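Local coordinates for TqaA (Penicillium aethiopicum, PDB 5EJD), which is a fungal nonribosomal peptide synthetase, represented by its C-terminal condensation-type domain, which binds a phosphopantetheine arm and probably cyclises and releases the finished peptide, at residues 270-275 / 340-345; 277-282 / 297-302; 264-269 / 432-437; 379-384 / 425-430. All blocks are in the same frame, centred on the assembly; numbering follows the deposited sequence.

Contact 1. Residues 270-275 / 340-345. With PNS (4'-phosphopantetheine), chain R.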
# COMPACT_ATOMS: atom_id res chain seq x y z
N SER A 270 13.26 -22.35 4.54
CA SER A 270 13.06 -22.62 3.12
C SER A 270 11.59 -22.52 2.76
O SER A 270 10.73 -23.06 3.46
CB SER A 270 13.58 -24.03 2.80
OG SER A 270 14.05 -24.04 1.47
N GLY A 271 11.32 -21.79 1.68
CA GLY A 271 9.99 -21.59 1.14
C GLY A 271 9.03 -20.66 1.90
O GLY A 271 7.84 -20.59 1.54
N ILE A 272 9.52 -19.92 2.88
CA ILE A 272 8.70 -19.06 3.72
C ILE A 272 9.13 -17.61 3.56
O ILE A 272 10.30 -17.31 3.61
CB ILE A 272 8.84 -19.49 5.20
CG1 ILE A 272 8.41 -20.97 5.38
CG2 ILE A 272 8.04 -18.60 6.12
CD1 ILE A 272 6.95 -21.27 5.03
N THR A 273 8.17 -16.71 3.36
CA THR A 273 8.45 -15.29 3.26
C THR A 273 8.47 -14.65 4.64
O THR A 273 7.98 -15.21 5.62
CB THR A 273 7.40 -14.56 2.44
OG1 THR A 273 6.14 -14.58 3.12
CG2 THR A 273 7.25 -15.21 1.08
N MET A 274 9.09 -13.48 4.72
CA MET A 274 9.19 -12.74 5.95
C MET A 274 7.80 -12.38 6.45
O MET A 274 7.53 -12.41 7.64
CB MET A 274 10.01 -11.50 5.69
CG MET A 274 10.21 -10.62 6.93
SD MET A 274 11.31 -11.39 8.08
CE MET A 274 12.89 -10.99 7.27
N ALA A 275 6.92 -11.99 5.55
CA ALA A 275 5.57 -11.63 5.93
C ALA A 275 4.89 -12.76 6.65
O ALA A 275 4.18 -12.54 7.61
CB ALA A 275 4.76 -11.25 4.69
N LEU A 340 3.17 -24.40 11.34
CA LEU A 340 2.45 -23.17 11.51
C LEU A 340 2.77 -22.17 10.38
O LEU A 340 1.85 -21.50 9.82
CB LEU A 340 2.77 -22.56 12.90
CG LEU A 340 2.15 -21.16 13.10
CD1 LEU A 340 0.63 -21.19 13.03
CD2 LEU A 340 2.64 -20.59 14.39
N LEU A 341 4.02 -22.10 10.00
CA LEU A 341 4.44 -21.24 8.90
C LEU A 341 3.79 -21.65 7.59
O LEU A 341 3.21 -20.81 6.90
CB LEU A 341 5.94 -21.25 8.79
CG LEU A 341 6.71 -20.72 10.00
CD1 LEU A 341 8.20 -20.75 9.78
CD2 LEU A 341 6.31 -19.30 10.31
N HIS A 342 3.81 -22.92 7.24
CA HIS A 342 3.17 -23.36 6.00
C HIS A 342 1.67 -23.11 6.02
O HIS A 342 1.08 -22.70 5.02
CB HIS A 342 3.45 -24.83 5.69
CG HIS A 342 4.81 -25.05 5.13
ND1 HIS A 342 5.22 -24.51 3.93
CD2 HIS A 342 5.87 -25.76 5.61
CE1 HIS A 342 6.48 -24.84 3.70
NE2 HIS A 342 6.90 -25.60 4.70
N HIS A 343 1.05 -23.35 7.16
CA HIS A 343 -0.38 -23.11 7.28
C HIS A 343 -0.68 -21.59 7.07
O HIS A 343 -1.59 -21.24 6.33
CB HIS A 343 -0.86 -23.59 8.64
CG HIS A 343 -2.29 -23.24 8.94
ND1 HIS A 343 -3.35 -23.75 8.23
CD2 HIS A 343 -2.83 -22.40 9.84
CE1 HIS A 343 -4.47 -23.28 8.70
NE2 HIS A 343 -4.19 -22.46 9.68
N THR A 344 0.08 -20.74 7.75
CA THR A 344 -0.17 -19.32 7.72
C THR A 344 0.01 -18.79 6.30
O THR A 344 -0.85 -18.09 5.79
CB THR A 344 0.76 -18.60 8.68
OG1 THR A 344 0.51 -19.04 10.03
CG2 THR A 344 0.53 -17.13 8.61
N GLN A 345 1.07 -19.22 5.65
CA GLN A 345 1.32 -18.84 4.30
C GLN A 345 0.24 -19.29 3.31
O GLN A 345 -0.18 -18.53 2.43
CB GLN A 345 2.67 -19.39 3.83
CG GLN A 345 3.14 -18.79 2.52
CD GLN A 345 4.67 -18.76 2.41
OE1 GLN A 345 5.38 -17.95 3.10
NE2 GLN A 345 5.19 -19.59 1.53
O23 PNS R . 6.27 -11.59 0.75
P24 PNS R . 4.79 -11.85 0.92
O26 PNS R . 4.43 -13.10 1.62
O27 PNS R . 3.96 -10.50 1.29
C28 PNS R . 2.62 -10.38 1.75
C29 PNS R . 2.10 -8.88 1.94
C30 PNS R . 2.90 -8.71 3.19
C31 PNS R . 0.66 -9.42 2.01
C32 PNS R . 2.59 -8.18 0.63
O33 PNS R . 2.13 -8.96 -0.54
C34 PNS R . 1.80 -6.89 0.56
O35 PNS R . 0.68 -6.86 0.04
N36 PNS R . 1.93 -5.70 1.05
C37 PNS R . 2.88 -5.03 1.81
C38 PNS R . 3.13 -3.64 1.26
C39 PNS R . 2.21 -2.52 1.68
O40 PNS R . 1.11 -2.47 1.20
N41 PNS R . 2.73 -1.61 2.50
C42 PNS R . 2.01 -0.47 3.01
C43 PNS R . 1.62 0.50 1.94
S44 PNS R . 1.83 2.20 2.52
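The N-terminal end of helix 274-289, with Thr273 at the N-cap, forms part of the phosphopantetheine site of this condensation domain, and Gln345 on helix 337-349 grips the turn leading into it. The extended side chain of Gln345 brings its amide up to the backbone, where both ends are used. NE2 donates to Gly271 O at 2.8 Å, and OE1 takes the N-H of Thr273 on an in-plane lone pair at 3.1 Å, nearly straight at 172°. OE1 also bonds to Thr276 OG1, in the helix's first turn. With chi1 at 67°, Thr273 OG1 sits between its own N and carbonyl carbon and reaches the phosphate, donating to PNS O26 at 2.7 Å; Gln345 thus acts as a second-shell residue behind a ligand-binding threonine. A leucine in place of Gln345 would probably leave Gly271 O and Thr273 N without these partners and let the capping turn shift beside the phosphate. Beside this grip, Ile272 turns its far end toward helix 337-349. Its CD1 packs 3.9 Å from Leu341 CB and lies over one face of the His342 ring, a CH-pi contact of 4.0 Å from CD1 to the ring centroid.

Contact 2. Residues 277-282 / 297-302. With PNS (4'-phosphopantetheine), chain R.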
# COMPACT_ATOMS: atom_id res chain seq x y z
N LEU A 277 6.29 -15.13 8.37
CA LEU A 277 6.90 -15.25 9.68
C LEU A 277 6.28 -14.29 10.68
O LEU A 277 5.88 -14.67 11.79
CB LEU A 277 8.39 -15.02 9.51
CG LEU A 277 9.31 -15.26 10.66
CD1 LEU A 277 9.14 -16.67 11.20
CD2 LEU A 277 10.76 -15.05 10.23
N VAL A 278 6.14 -13.03 10.28
CA VAL A 278 5.53 -12.02 11.12
C VAL A 278 4.07 -12.35 11.44
O VAL A 278 3.62 -12.18 12.58
CB VAL A 278 5.59 -10.66 10.43
CG1 VAL A 278 4.76 -9.64 11.20
CG2 VAL A 278 7.03 -10.21 10.33
N LYS A 279 3.31 -12.84 10.46
CA LYS A 279 1.91 -13.13 10.71
C LYS A 279 1.70 -14.38 11.58
O LYS A 279 0.79 -14.41 12.40
CB LYS A 279 1.16 -13.23 9.42
CG LYS A 279 0.92 -11.83 8.88
CD LYS A 279 0.66 -11.74 7.42
CE LYS A 279 0.79 -10.27 7.00
NZ LYS A 279 0.62 -10.09 5.54
N ALA A 280 2.57 -15.37 11.43
CA ALA A 280 2.51 -16.56 12.26
C ALA A 280 2.82 -16.20 13.70
O ALA A 280 2.14 -16.67 14.60
CB ALA A 280 3.48 -17.60 11.77
N ALA A 281 3.81 -15.35 13.90
CA ALA A 281 4.17 -14.90 15.23
C ALA A 281 3.01 -14.20 15.89
O ALA A 281 2.72 -14.42 17.06
CB ALA A 281 5.34 -13.95 15.15
N THR A 282 2.34 -13.36 15.12
CA THR A 282 1.21 -12.62 15.63
C THR A 282 0.09 -13.59 16.01
O THR A 282 -0.59 -13.40 17.00
CB THR A 282 0.74 -11.56 14.59
OG1 THR A 282 1.79 -10.63 14.37
CG2 THR A 282 -0.46 -10.79 15.06
N PHE A 297 -7.66 -12.06 12.41
CA PHE A 297 -7.24 -10.69 12.54
C PHE A 297 -7.10 -10.09 11.15
O PHE A 297 -7.15 -10.79 10.15
CB PHE A 297 -5.94 -10.56 13.39
CG PHE A 297 -4.77 -11.39 12.90
CD1 PHE A 297 -4.64 -12.71 13.25
CD2 PHE A 297 -3.78 -10.83 12.10
CE1 PHE A 297 -3.56 -13.46 12.85
CE2 PHE A 297 -2.71 -11.58 11.67
CZ PHE A 297 -2.60 -12.90 12.05
N GLY A 298 -6.85 -8.80 11.07
CA GLY A 298 -6.73 -8.15 9.79
C GLY A 298 -5.28 -8.10 9.31
O GLY A 298 -4.34 -8.15 10.12
N HIS A 299 -5.12 -8.01 8.00
CA HIS A 299 -3.82 -7.70 7.45
C HIS A 299 -3.94 -6.97 6.16
O HIS A 299 -4.98 -6.97 5.52
CB HIS A 299 -2.94 -8.97 7.34
CG HIS A 299 -3.32 -9.86 6.21
ND1 HIS A 299 -2.38 -10.49 5.44
CD2 HIS A 299 -4.52 -10.24 5.72
CE1 HIS A 299 -2.98 -11.20 4.50
NE2 HIS A 299 -4.28 -11.06 4.65
N THR A 300 -2.85 -6.29 5.81
CA THR A 300 -2.82 -5.37 4.65
C THR A 300 -2.28 -6.08 3.45
O THR A 300 -1.26 -6.73 3.52
CB THR A 300 -1.91 -4.20 4.95
OG1 THR A 300 -2.38 -3.54 6.14
CG2 THR A 300 -1.96 -3.23 3.80
N VAL A 301 -3.03 -6.04 2.38
CA VAL A 301 -2.63 -6.65 1.13
C VAL A 301 -2.60 -5.57 0.04
O VAL A 301 -3.27 -4.57 0.17
CB VAL A 301 -3.55 -7.81 0.72
CG1 VAL A 301 -3.49 -8.93 1.75
CG2 VAL A 301 -4.98 -7.32 0.51
N ASN A 302 -1.82 -5.81 -1.02
CA ASN A 302 -1.52 -4.76 -1.95
C ASN A 302 -2.58 -4.51 -2.98
O ASN A 302 -2.62 -3.44 -3.60
CB ASN A 302 -0.17 -4.98 -2.59
CG ASN A 302 -0.10 -6.25 -3.40
OD1 ASN A 302 -0.72 -6.37 -4.43
ND2 ASN A 302 0.68 -7.21 -2.93
O23 PNS R . 6.27 -11.59 0.75
P24 PNS R . 4.79 -11.85 0.92
O26 PNS R . 4.43 -13.10 1.62
O27 PNS R . 3.96 -10.50 1.29
C28 PNS R . 2.62 -10.38 1.75
C29 PNS R . 2.10 -8.88 1.94
C30 PNS R . 2.90 -8.71 3.19
C31 PNS R . 0.66 -9.42 2.01
C32 PNS R . 2.59 -8.18 0.63
O33 PNS R . 2.13 -8.96 -0.54
C34 PNS R . 1.80 -6.89 0.56
O35 PNS R . 0.68 -6.86 0.04
N36 PNS R . 1.93 -5.70 1.05
C37 PNS R . 2.88 -5.03 1.81
C38 PNS R . 3.13 -3.64 1.26
C39 PNS R . 2.21 -2.52 1.68
O40 PNS R . 1.11 -2.47 1.20
N41 PNS R . 2.73 -1.61 2.50
C42 PNS R . 2.01 -0.47 3.01
C43 PNS R . 1.62 0.50 1.94
S44 PNS R . 1.83 2.20 2.52
O HOH W 1 0.54 -7.08 5.58
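Helix 277-282 and strand 297-301 run nearly antiparallel, at 165° with their axes 11.1 Å apart, and Lys279 faces His299 across the gap. Lys279 bridges that distance with a chain extended beyond CG, crossing the histidine side chain at about a right angle. Its NZ arrives at the edge of the ring, only 6° out of the imidazole plane, and donates to His299 ND1 at 3.0 Å. The same NZ gives a second bond to a water, which in turn donates to Thr300 O at 2.8 Å, so the buried amine is held to the strand both directly and through solvent. NZ also lies 3.6 Å from PNS C30, a methyl of the pantoyl group, which places the lysine in the wall of the phosphopantetheine pocket. Where the strand ends, Asn302 continues that wall: its ND2 donates to PNS O35 at 3.0 Å and makes a weak bond to PNS O33. The other end of the contact is apolar. With chi1 at -62° for OG1, the Thr282 methyl CG2 points opposite the backbone N and stands over one face of the Phe297 ring toward its rim, 4.1 Å from CE2, while OG1 turns back to the helix and donates to Val278 O. Helix 274-289 links strand 256-263 to strand 294-301 in a beta-alpha-beta crossover that passes over three intervening strands. Strand 294-301 lies between strands 377-381 and 320-327, Tyr348 of helix 337-349 packs on His299, and helix 447-466 covers Leu277, Ala280 and Ala281.

Contact 3. Residues 264-269 / 432-437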
# COMPACT_ATOMS: atom_id res chain seq x y z
N VAL A 264 17.50 -8.63 15.20
CA VAL A 264 18.40 -9.03 14.13
C VAL A 264 17.55 -9.61 13.00
O VAL A 264 16.58 -10.31 13.26
CB VAL A 264 19.42 -10.05 14.66
CG1 VAL A 264 20.17 -10.76 13.53
CG2 VAL A 264 20.40 -9.36 15.63
N PRO A 265 17.87 -9.28 11.73
CA PRO A 265 17.00 -9.81 10.69
C PRO A 265 16.90 -11.33 10.76
O PRO A 265 17.90 -12.02 10.71
CB PRO A 265 17.65 -9.35 9.38
CG PRO A 265 18.48 -8.19 9.77
CD PRO A 265 18.98 -8.51 11.16
N PRO A 266 15.68 -11.86 10.86
CA PRO A 266 15.46 -13.29 10.91
C PRO A 266 15.94 -14.02 9.66
O PRO A 266 15.85 -13.49 8.56
CB PRO A 266 13.93 -13.41 11.00
CG PRO A 266 13.44 -12.07 11.38
CD PRO A 266 14.41 -11.11 10.84
N THR A 267 16.43 -15.24 9.86
CA THR A 267 16.76 -16.14 8.76
C THR A 267 15.49 -16.88 8.37
O THR A 267 14.75 -17.37 9.23
CB THR A 267 17.81 -17.17 9.20
OG1 THR A 267 19.01 -16.49 9.57
CG2 THR A 267 18.12 -18.17 8.06
N LEU A 268 15.23 -16.93 7.06
CA LEU A 268 13.99 -17.46 6.57
C LEU A 268 14.08 -18.94 6.31
O LEU A 268 14.93 -19.38 5.54
CB LEU A 268 13.56 -16.72 5.30
CG LEU A 268 13.18 -15.27 5.50
CD1 LEU A 268 12.91 -14.63 4.14
CD2 LEU A 268 11.96 -15.14 6.42
N PRO A 269 13.18 -19.72 6.93
CA PRO A 269 13.11 -21.13 6.57
C PRO A 269 12.81 -21.26 5.11
O PRO A 269 12.21 -20.37 4.51
CB PRO A 269 11.94 -21.63 7.38
CG PRO A 269 11.85 -20.70 8.54
CD PRO A 269 12.30 -19.38 8.05
N ASP A 432 19.91 -3.91 8.41
CA ASP A 432 20.54 -4.26 9.70
C ASP A 432 19.57 -4.77 10.74
O ASP A 432 19.99 -5.27 11.78
CB ASP A 432 21.29 -3.03 10.26
CG ASP A 432 20.37 -1.81 10.48
OD1 ASP A 432 19.55 -1.51 9.59
OD2 ASP A 432 20.51 -1.13 11.53
N ARG A 433 18.27 -4.61 10.52
CA ARG A 433 17.28 -5.00 11.53
C ARG A 433 15.89 -5.18 10.93
O ARG A 433 15.61 -4.70 9.85
CB ARG A 433 17.20 -3.96 12.65
CG ARG A 433 16.56 -2.64 12.20
CD ARG A 433 16.89 -1.45 13.10
NE ARG A 433 16.17 -0.27 12.63
CZ ARG A 433 16.48 0.45 11.55
NH1 ARG A 433 17.54 0.16 10.81
NH2 ARG A 433 15.73 1.49 11.22
N LEU A 434 15.06 -5.96 11.63
CA LEU A 434 13.64 -6.03 11.37
C LEU A 434 13.02 -5.21 12.47
O LEU A 434 13.21 -5.51 13.64
CB LEU A 434 13.17 -7.47 11.44
CG LEU A 434 11.80 -7.96 10.92
CD1 LEU A 434 10.84 -8.18 12.05
CD2 LEU A 434 11.20 -7.06 9.87
N GLU A 435 12.29 -4.17 12.11
CA GLU A 435 11.70 -3.31 13.09
C GLU A 435 10.21 -3.57 13.23
O GLU A 435 9.47 -3.52 12.28
CB GLU A 435 11.96 -1.86 12.73
CG GLU A 435 11.67 -0.89 13.84
CD GLU A 435 12.30 0.47 13.61
OE1 GLU A 435 13.56 0.63 13.71
OE2 GLU A 435 11.49 1.39 13.33
N VAL A 436 9.78 -3.84 14.46
CA VAL A 436 8.39 -4.04 14.78
C VAL A 436 7.84 -2.77 15.40
O VAL A 436 8.37 -2.30 16.40
CB VAL A 436 8.24 -5.17 15.80
CG1 VAL A 436 6.80 -5.35 16.19
CG2 VAL A 436 8.78 -6.47 15.20
N GLN A 437 6.77 -2.25 14.82
CA GLN A 437 6.17 -0.98 15.25
C GLN A 437 4.71 -1.17 15.59
O GLN A 437 3.98 -1.83 14.86
CB GLN A 437 6.25 0.02 14.13
CG GLN A 437 7.60 0.05 13.48
CD GLN A 437 7.64 0.95 12.27
OE1 GLN A 437 6.64 1.17 11.62
NE2 GLN A 437 8.84 1.44 11.94
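Pro265 meets the start of 432-437 through CG and CD of its ring: CD lies 3.4 Å from Asp432 O and CG 3.7 Å from Arg433 N, so the pyrrolidine rests on the Asp432-Arg433 peptide and touches main chain instead of side chains. With an alanine here the ring carbons over this peptide are gone, which is likely to open a gap beside it and give the loop backbone more freedom to move. Arg433 sets off away from the proline, and its guanidinium joins a salt-bridge network with Asp432 and Glu435. Its NE donates to Glu435 OE1 at 3.0 Å, within 6° of the guanidinium plane and on the anti side of the carboxylate, though tilted well out of the carboxylate plane, while NH1 makes a weak bond to Asp432 OD1. Glu435 is steadied in turn through OE2, which accepts from Gln437 NE2 at 3.0 Å. Pro266 comes next and turns to Leu434, crossing it at about a right angle. Its CD touches Leu434 CB at 3.9 Å, and chi1 of -166° brings Leu434 CG within 4.1 Å of Pro266 CD as well. These prolines mark the place where the chain leaves strand 256-263, an edge strand of the mixed sheet within this chain, beside its antiparallel neighbour 434-441; Leu434 still pairs with Ile263 through the backbone. From Pro266 onward the extended, polyproline II-like chain parts from the strand. Pro266 also packs on Ile461 of helix 447-466, Thr267 N bonds to Ser465 OG of that helix, and Leu268 settles on Leu277 of helix 274-289.

Contact 4. Residues 379-384 / 425-430. With PNS (4'-phosphopantetheine), chain R.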
# COMPACT_ATOMS: atom_id res chain seq x y z
N VAL A 379 -2.08 -6.24 10.78
CA VAL A 379 -0.67 -6.41 10.60
C VAL A 379 -0.27 -6.00 9.18
O VAL A 379 -0.85 -6.50 8.23
CB VAL A 379 -0.30 -7.87 10.78
CG1 VAL A 379 1.18 -8.07 10.52
CG2 VAL A 379 -0.64 -8.32 12.18
N GLN A 380 0.69 -5.06 9.06
CA GLN A 380 1.24 -4.68 7.75
C GLN A 380 2.68 -5.00 7.66
O GLN A 380 3.48 -4.28 8.26
CB GLN A 380 1.39 -3.20 7.46
CG GLN A 380 0.17 -2.43 7.41
CD GLN A 380 0.17 -1.30 6.41
OE1 GLN A 380 1.17 -0.64 6.04
NE2 GLN A 380 -1.01 -1.02 6.03
N HIS A 381 3.02 -5.91 6.80
CA HIS A 381 4.39 -6.08 6.57
C HIS A 381 4.81 -5.14 5.41
O HIS A 381 4.25 -5.17 4.33
CB HIS A 381 4.68 -7.54 6.26
CG HIS A 381 6.12 -7.79 6.03
ND1 HIS A 381 7.07 -7.65 7.01
CD2 HIS A 381 6.80 -8.12 4.90
CE1 HIS A 381 8.26 -7.94 6.53
NE2 HIS A 381 8.13 -8.22 5.25
N GLN A 382 5.88 -4.37 5.63
CA GLN A 382 6.33 -3.38 4.68
C GLN A 382 7.43 -3.87 3.71
O GLN A 382 8.53 -3.38 3.74
CB GLN A 382 6.87 -2.20 5.43
CG GLN A 382 5.98 -1.67 6.50
CD GLN A 382 4.85 -0.80 5.93
OE1 GLN A 382 4.17 -1.20 5.00
NE2 GLN A 382 4.59 0.31 6.57
N ASN A 383 7.10 -4.80 2.83
CA ASN A 383 8.03 -5.25 1.85
C ASN A 383 7.94 -4.43 0.60
O ASN A 383 7.86 -4.94 -0.52
CB ASN A 383 7.91 -6.76 1.60
CG ASN A 383 6.50 -7.23 1.37
OD1 ASN A 383 5.53 -6.49 1.50
ND2 ASN A 383 6.38 -8.50 1.05
N ILE A 384 8.10 -3.14 0.77
CA ILE A 384 8.06 -2.16 -0.31
C ILE A 384 9.27 -1.24 -0.13
O ILE A 384 9.99 -1.36 0.85
CB ILE A 384 6.85 -1.28 -0.14
CG1 ILE A 384 6.75 -0.92 1.35
CG2 ILE A 384 5.63 -2.00 -0.61
CD1 ILE A 384 5.88 0.23 1.65
N ILE A 425 0.05 -3.20 13.74
CA ILE A 425 1.42 -3.68 13.88
C ILE A 425 2.09 -3.63 12.50
O ILE A 425 1.66 -4.29 11.59
CB ILE A 425 1.47 -5.10 14.41
CG1 ILE A 425 0.86 -5.16 15.79
CG2 ILE A 425 2.90 -5.58 14.48
CD1 ILE A 425 0.65 -6.57 16.29
N PHE A 426 3.12 -2.79 12.37
CA PHE A 426 3.89 -2.63 11.17
C PHE A 426 5.24 -3.32 11.37
O PHE A 426 5.82 -3.24 12.44
CB PHE A 426 4.16 -1.17 10.94
CG PHE A 426 2.92 -0.33 10.75
CD1 PHE A 426 2.27 -0.28 9.54
CD2 PHE A 426 2.45 0.48 11.76
CE1 PHE A 426 1.14 0.50 9.36
CE2 PHE A 426 1.33 1.26 11.58
CZ PHE A 426 0.66 1.25 10.39
N THR A 427 5.74 -4.00 10.36
CA THR A 427 7.08 -4.55 10.40
C THR A 427 7.90 -4.03 9.21
O THR A 427 7.48 -4.17 8.06
CB THR A 427 7.07 -6.09 10.41
OG1 THR A 427 6.19 -6.59 9.39
CG2 THR A 427 6.57 -6.58 11.73
N GLU A 428 9.04 -3.43 9.50
CA GLU A 428 9.90 -2.88 8.48
C GLU A 428 11.18 -3.69 8.40
O GLU A 428 11.96 -3.69 9.33
CB GLU A 428 10.26 -1.42 8.81
CG GLU A 428 9.19 -0.40 8.48
CD GLU A 428 9.66 1.05 8.58
OE1 GLU A 428 10.84 1.30 8.88
OE2 GLU A 428 8.84 1.95 8.32
N PRO A 429 11.41 -4.31 7.28
CA PRO A 429 12.62 -5.03 7.04
C PRO A 429 13.77 -4.18 6.48
O PRO A 429 13.89 -4.01 5.29
CB PRO A 429 12.18 -6.09 6.00
CG PRO A 429 11.14 -5.40 5.20
CD PRO A 429 10.46 -4.43 6.14
N HIS A 430 14.62 -3.67 7.36
CA HIS A 430 15.84 -2.97 6.96
C HIS A 430 17.03 -3.92 6.86
O HIS A 430 16.94 -5.11 7.16
CB HIS A 430 16.18 -1.89 7.98
CG HIS A 430 15.11 -0.88 8.16
ND1 HIS A 430 14.95 0.20 7.31
CD2 HIS A 430 14.13 -0.77 9.08
CE1 HIS A 430 13.94 0.94 7.72
NE2 HIS A 430 13.42 0.37 8.79
O23 PNS R . 6.27 -11.59 0.75
P24 PNS R . 4.79 -11.85 0.92
O26 PNS R . 4.43 -13.10 1.62
O27 PNS R . 3.96 -10.50 1.29
C28 PNS R . 2.62 -10.38 1.75
C29 PNS R . 2.10 -8.88 1.94
C30 PNS R . 2.90 -8.71 3.19
C31 PNS R . 0.66 -9.42 2.01
C32 PNS R . 2.59 -8.18 0.63
O33 PNS R . 2.13 -8.96 -0.54
C34 PNS R . 1.80 -6.89 0.56
O35 PNS R . 0.68 -6.86 0.04
N36 PNS R . 1.93 -5.70 1.05
C37 PNS R . 2.88 -5.03 1.81
C38 PNS R . 3.13 -3.64 1.26
C39 PNS R . 2.21 -2.52 1.68
O40 PNS R . 1.11 -2.47 1.20
N41 PNS R . 2.73 -1.61 2.50
C42 PNS R . 2.01 -0.47 3.01
C43 PNS R . 1.62 0.50 1.94
S44 PNS R . 1.83 2.20 2.52
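Strands 377-381 and 423-429 lie side by side in parallel, as neighbours in a mixed sheet, and the chain leaving strand 377-381 lines the phosphopantetheine pocket. The ligand is met just past the end of the first strand. Asn383, at the centre of an inverse gamma turn, donates from ND2 to PNS O27 at 3.1 Å, and Ile384 CG2 packs 3.5 Å from PNS C38. Next to this turn is His381. Its ring is held at the edge by Thr427, with ND1 and OG1 2.7 Å apart in a hydrogen bond whose donor may be either; chi1 of 48° turns the threonine oxygen toward the histidine. Pro429 packs against the chain leaving the strand, its CD 3.3 Å from Gln382 O. The backbones fix this register. Gln380 N donates to Ile425 O at 2.8 Å, Thr427 N to Gln380 O at 3.1 Å, and Gln382 N to Thr427 O, the regular alternation of parallel pairing. Val379, His381, Ile425 and Thr427 share one face, where helix 274-289 packs Thr282 on Val379, Ala275 on His381 and Val278 on Thr427. On the other face Gln380 and Phe426 point the same way, and the phenylalanine ring also meets Trp258. Furthest from the ligand, His430 folds back on its own strand, where its NE2 donates to Glu428 OE1 at 2.7 Å.

In the fold
From the N terminus, the chain first enters contact 3 at 264-269, on leaving strand 256-263, and immediately afterwards contact 1 at 270-275 and contact 2 at 277-282, all three on or just before helix 274-289. Contact 2 closes first, at 297-302, tying that helix to the sheet. It is nested within contact 1, which closes at 340-345 and adds helix 337-349. Contact 4 then opens and closes in series, joining two parallel strands, before contact 3 closes at 432-437 and encloses all the others. None cross. Contacts 2, 3 and 4 reach the same mixed sheet, while contacts 1, 2 and 4 each touch the phosphopantetheine.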